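PDB 1IUG: putative aspartate aminotransferase from Thermus thermophilus, which probably catalyses pyridoxal-phosphate-dependent transfer of amino groups between amino acids such as aspartate and 2-oxo acids. Local coordinates for residues 89-94 / 101-106. Sequence-based numbering, arbitrary orientation.
With PO4 (phosphate ion), chain C.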
loop_
_atom_site.group_PDB
_atom_site.type_symbol
_atom_site.label_atom_id
_atom_site.label_comp_id
_atom_site.label_asym_id
_atom_site.label_seq_id
_atom_site.Cartn_x
_atom_site.Cartn_y
_atom_site.Cartn_z
ATOM N N ARG A 89 -4.027 -0.062 19.465
ATOM C CA ARG A 89 -4.103 -0.534 18.090
ATOM C C ARG A 89 -3.848 -2.029 17.885
ATOM O O ARG A 89 -4.566 -2.713 17.145
ATOM C CB ARG A 89 -3.134 0.293 17.252
ATOM C CG ARG A 89 -3.713 0.798 15.929
ATOM C CD ARG A 89 -3.164 0.044 14.732
ATOM N NE ARG A 89 -2.951 0.977 13.625
ATOM C CZ ARG A 89 -3.286 2.264 13.596
ATOM N NH1 ARG A 89 -3.860 2.824 14.654
ATOM N NH2 ARG A 89 -3.046 2.988 12.512
ATOM N N PHE A 90 -2.823 -2.547 18.504
ATOM C CA PHE A 90 -2.495 -3.938 18.415
ATOM C C PHE A 90 -3.596 -4.880 18.969
ATOM O O PHE A 90 -3.835 -5.984 18.447
ATOM C CB PHE A 90 -1.176 -4.135 19.141
ATOM C CG PHE A 90 -0.075 -4.718 18.331
ATOM C CD1 PHE A 90 1.241 -4.580 18.758
ATOM C CD2 PHE A 90 -0.354 -5.447 17.179
ATOM C CE1 PHE A 90 2.269 -5.147 18.056
ATOM C CE2 PHE A 90 0.691 -6.037 16.467
ATOM C CZ PHE A 90 2.005 -5.885 16.907
ATOM N N TYR A 91 -4.223 -4.422 20.059
ATOM C CA TYR A 91 -5.298 -5.117 20.735
ATOM C C TYR A 91 -6.477 -5.375 19.787
ATOM O O TYR A 91 -6.970 -6.500 19.690
ATOM C CB TYR A 91 -5.747 -4.297 21.954
ATOM C CG TYR A 91 -7.052 -4.759 22.586
ATOM C CD1 TYR A 91 -7.126 -5.968 23.276
ATOM C CD2 TYR A 91 -8.217 -3.988 22.483
ATOM C CE1 TYR A 91 -8.324 -6.403 23.846
ATOM C CE2 TYR A 91 -9.422 -4.416 23.055
ATOM C CZ TYR A 91 -9.465 -5.626 23.733
ATOM O OH TYR A 91 -10.643 -6.072 24.293
ATOM N N GLU A 92 -6.907 -4.327 19.083
ATOM C CA GLU A 92 -8.015 -4.425 18.132
ATOM C C GLU A 92 -7.682 -5.390 16.997
ATOM O O GLU A 92 -8.529 -6.171 16.572
ATOM C CB GLU A 92 -8.365 -3.049 17.563
ATOM C CG GLU A 92 -8.889 -2.045 18.589
ATOM C CD GLU A 92 -9.147 -0.665 17.989
ATOM O OE1 GLU A 92 -9.262 -0.552 16.747
ATOM O OE2 GLU A 92 -9.233 0.315 18.761
ATOM N N ILE A 93 -6.445 -5.338 16.512
ATOM C CA ILE A 93 -5.998 -6.234 15.444
ATOM C C ILE A 93 -6.071 -7.691 15.914
ATOM O O ILE A 93 -6.482 -8.576 15.159
ATOM C CB ILE A 93 -4.548 -5.895 14.997
ATOM C CG1 ILE A 93 -4.539 -4.588 14.201
ATOM C CG2 ILE A 93 -3.946 -7.041 14.176
ATOM C CD1 ILE A 93 -3.161 -4.116 13.800
ATOM N N ALA A 94 -5.677 -7.925 17.164
ATOM C CA ALA A 94 -5.697 -9.266 17.750
ATOM C C ALA A 94 -7.129 -9.788 17.852
ATOM O O ALA A 94 -7.388 -10.964 17.588
ATOM C CB ALA A 94 -5.032 -9.253 19.119
ATOM N N VAL A 101 -7.810 -12.399 23.760
ATOM C CA VAL A 101 -6.913 -11.359 24.235
ATOM C C VAL A 101 -7.038 -10.835 25.665
ATOM O O VAL A 101 -8.102 -10.351 26.076
ATOM C CB VAL A 101 -6.981 -10.140 23.272
ATOM C CG1 VAL A 101 -5.885 -9.137 23.597
ATOM C CG2 VAL A 101 -6.876 -10.602 21.822
ATOM N N GLU A 102 -5.933 -10.921 26.407
ATOM C CA GLU A 102 -5.876 -10.380 27.760
ATOM C C GLU A 102 -5.330 -8.973 27.575
ATOM O O GLU A 102 -4.212 -8.781 27.106
ATOM C CB GLU A 102 -4.955 -11.175 28.690
ATOM C CG GLU A 102 -4.787 -10.492 30.056
ATOM C CD GLU A 102 -4.198 -11.399 31.121
ATOM O OE1 GLU A 102 -3.145 -11.044 31.694
ATOM O OE2 GLU A 102 -4.799 -12.457 31.404
ATOM N N ARG A 103 -6.137 -8.001 27.963
ATOM C CA ARG A 103 -5.821 -6.595 27.818
ATOM C C ARG A 103 -5.479 -5.972 29.177
ATOM O O ARG A 103 -6.327 -5.895 30.067
ATOM C CB ARG A 103 -7.051 -5.955 27.155
ATOM C CG ARG A 103 -6.951 -4.567 26.561
ATOM C CD ARG A 103 -6.617 -3.488 27.544
ATOM N NE ARG A 103 -6.884 -2.150 27.003
ATOM C CZ ARG A 103 -7.969 -1.797 26.313
ATOM N NH1 ARG A 103 -8.930 -2.676 26.053
ATOM N NH2 ARG A 103 -8.100 -0.546 25.888
ATOM N N LEU A 104 -4.216 -5.584 29.346
ATOM C CA LEU A 104 -3.756 -4.956 30.584
ATOM C C LEU A 104 -3.560 -3.454 30.371
ATOM O O LEU A 104 -2.625 -3.029 29.685
ATOM C CB LEU A 104 -2.448 -5.590 31.061
ATOM C CG LEU A 104 -2.464 -7.076 31.432
ATOM C CD1 LEU A 104 -1.097 -7.463 31.979
ATOM C CD2 LEU A 104 -3.554 -7.365 32.464
ATOM N N ASP A 105 -4.437 -2.654 30.973
ATOM C CA ASP A 105 -4.385 -1.200 30.832
ATOM C C ASP A 105 -3.394 -0.458 31.714
ATOM O O ASP A 105 -3.265 -0.736 32.906
ATOM C CB ASP A 105 -5.773 -0.588 31.035
ATOM C CG ASP A 105 -6.686 -0.813 29.853
ATOM O OD1 ASP A 105 -6.603 -0.031 28.882
ATOM O OD2 ASP A 105 -7.492 -1.770 29.899
ATOM N N TYR A 106 -2.716 0.511 31.110
ATOM C CA TYR A 106 -1.758 1.355 31.803
ATOM C C TYR A 106 -2.091 2.794 31.460
ATOM O O TYR A 106 -2.627 3.074 30.387
ATOM C CB TYR A 106 -0.328 1.071 31.340
ATOM C CG TYR A 106 0.190 -0.283 31.730
ATOM C CD1 TYR A 106 -0.043 -1.391 30.925
ATOM C CD2 TYR A 106 0.917 -0.459 32.907
ATOM C CE1 TYR A 106 0.431 -2.642 31.276
ATOM C CE2 TYR A 106 1.396 -1.703 33.268
ATOM C CZ TYR A 106 1.151 -2.792 32.446
ATOM O OH TYR A 106 1.644 -4.030 32.776
HETATM P P PO4 C . -2.597 7.061 12.183
HETATM O O1 PO4 C . -3.639 7.362 11.094
HETATM O O2 PO4 C . -3.079 7.539 13.557
HETATM O O3 PO4 C . -2.263 5.574 12.228
HETATM O O4 PO4 C . -1.304 7.873 11.806
HETATM O O HOH W 1 -10.390 -8.826 25.555
#
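One face of the Tyr91 ring carries the side chain of Arg103. Arg103 CG makes a CH-pi contact, 3.7 Å from the centroid of the Tyr91 ring. The Arg103 side chain bends at chi2 (-62°) and brings the guanidinium over the same face as a cation-pi partner, with Arg103 CZ 4.6 Å from the Tyr91 centroid. The ring and guanidinium planes are 43° apart, so this is not a parallel stack. The ring edge meets Val101, where CG1 lies 3.4 Å from Tyr91 CD1. The other methyl of Val101, CG2, rests 3.5 Å from Ala94 CB, one helical turn further along. A water in the ring plane joins Tyr91 OH (3.0 Å) to the carbonyl oxygen of Val101 and donates to the latter. Arg103 NE also forms a salt bridge with Asp105 OD1 at 2.8 Å, whose hydrogen bond is weak. Away from this interface, Arg89 NH2 binds a phosphate ion, probably from the crystallisation liquor. The helix and strand run nearly antiparallel (164°). They are the last two elements of a beta-alpha-beta crossover, in which helix 85-96 links parallel neighbours 77-82 and 100-105 at one border of the seven-stranded sheet of this class-V aminotransferase.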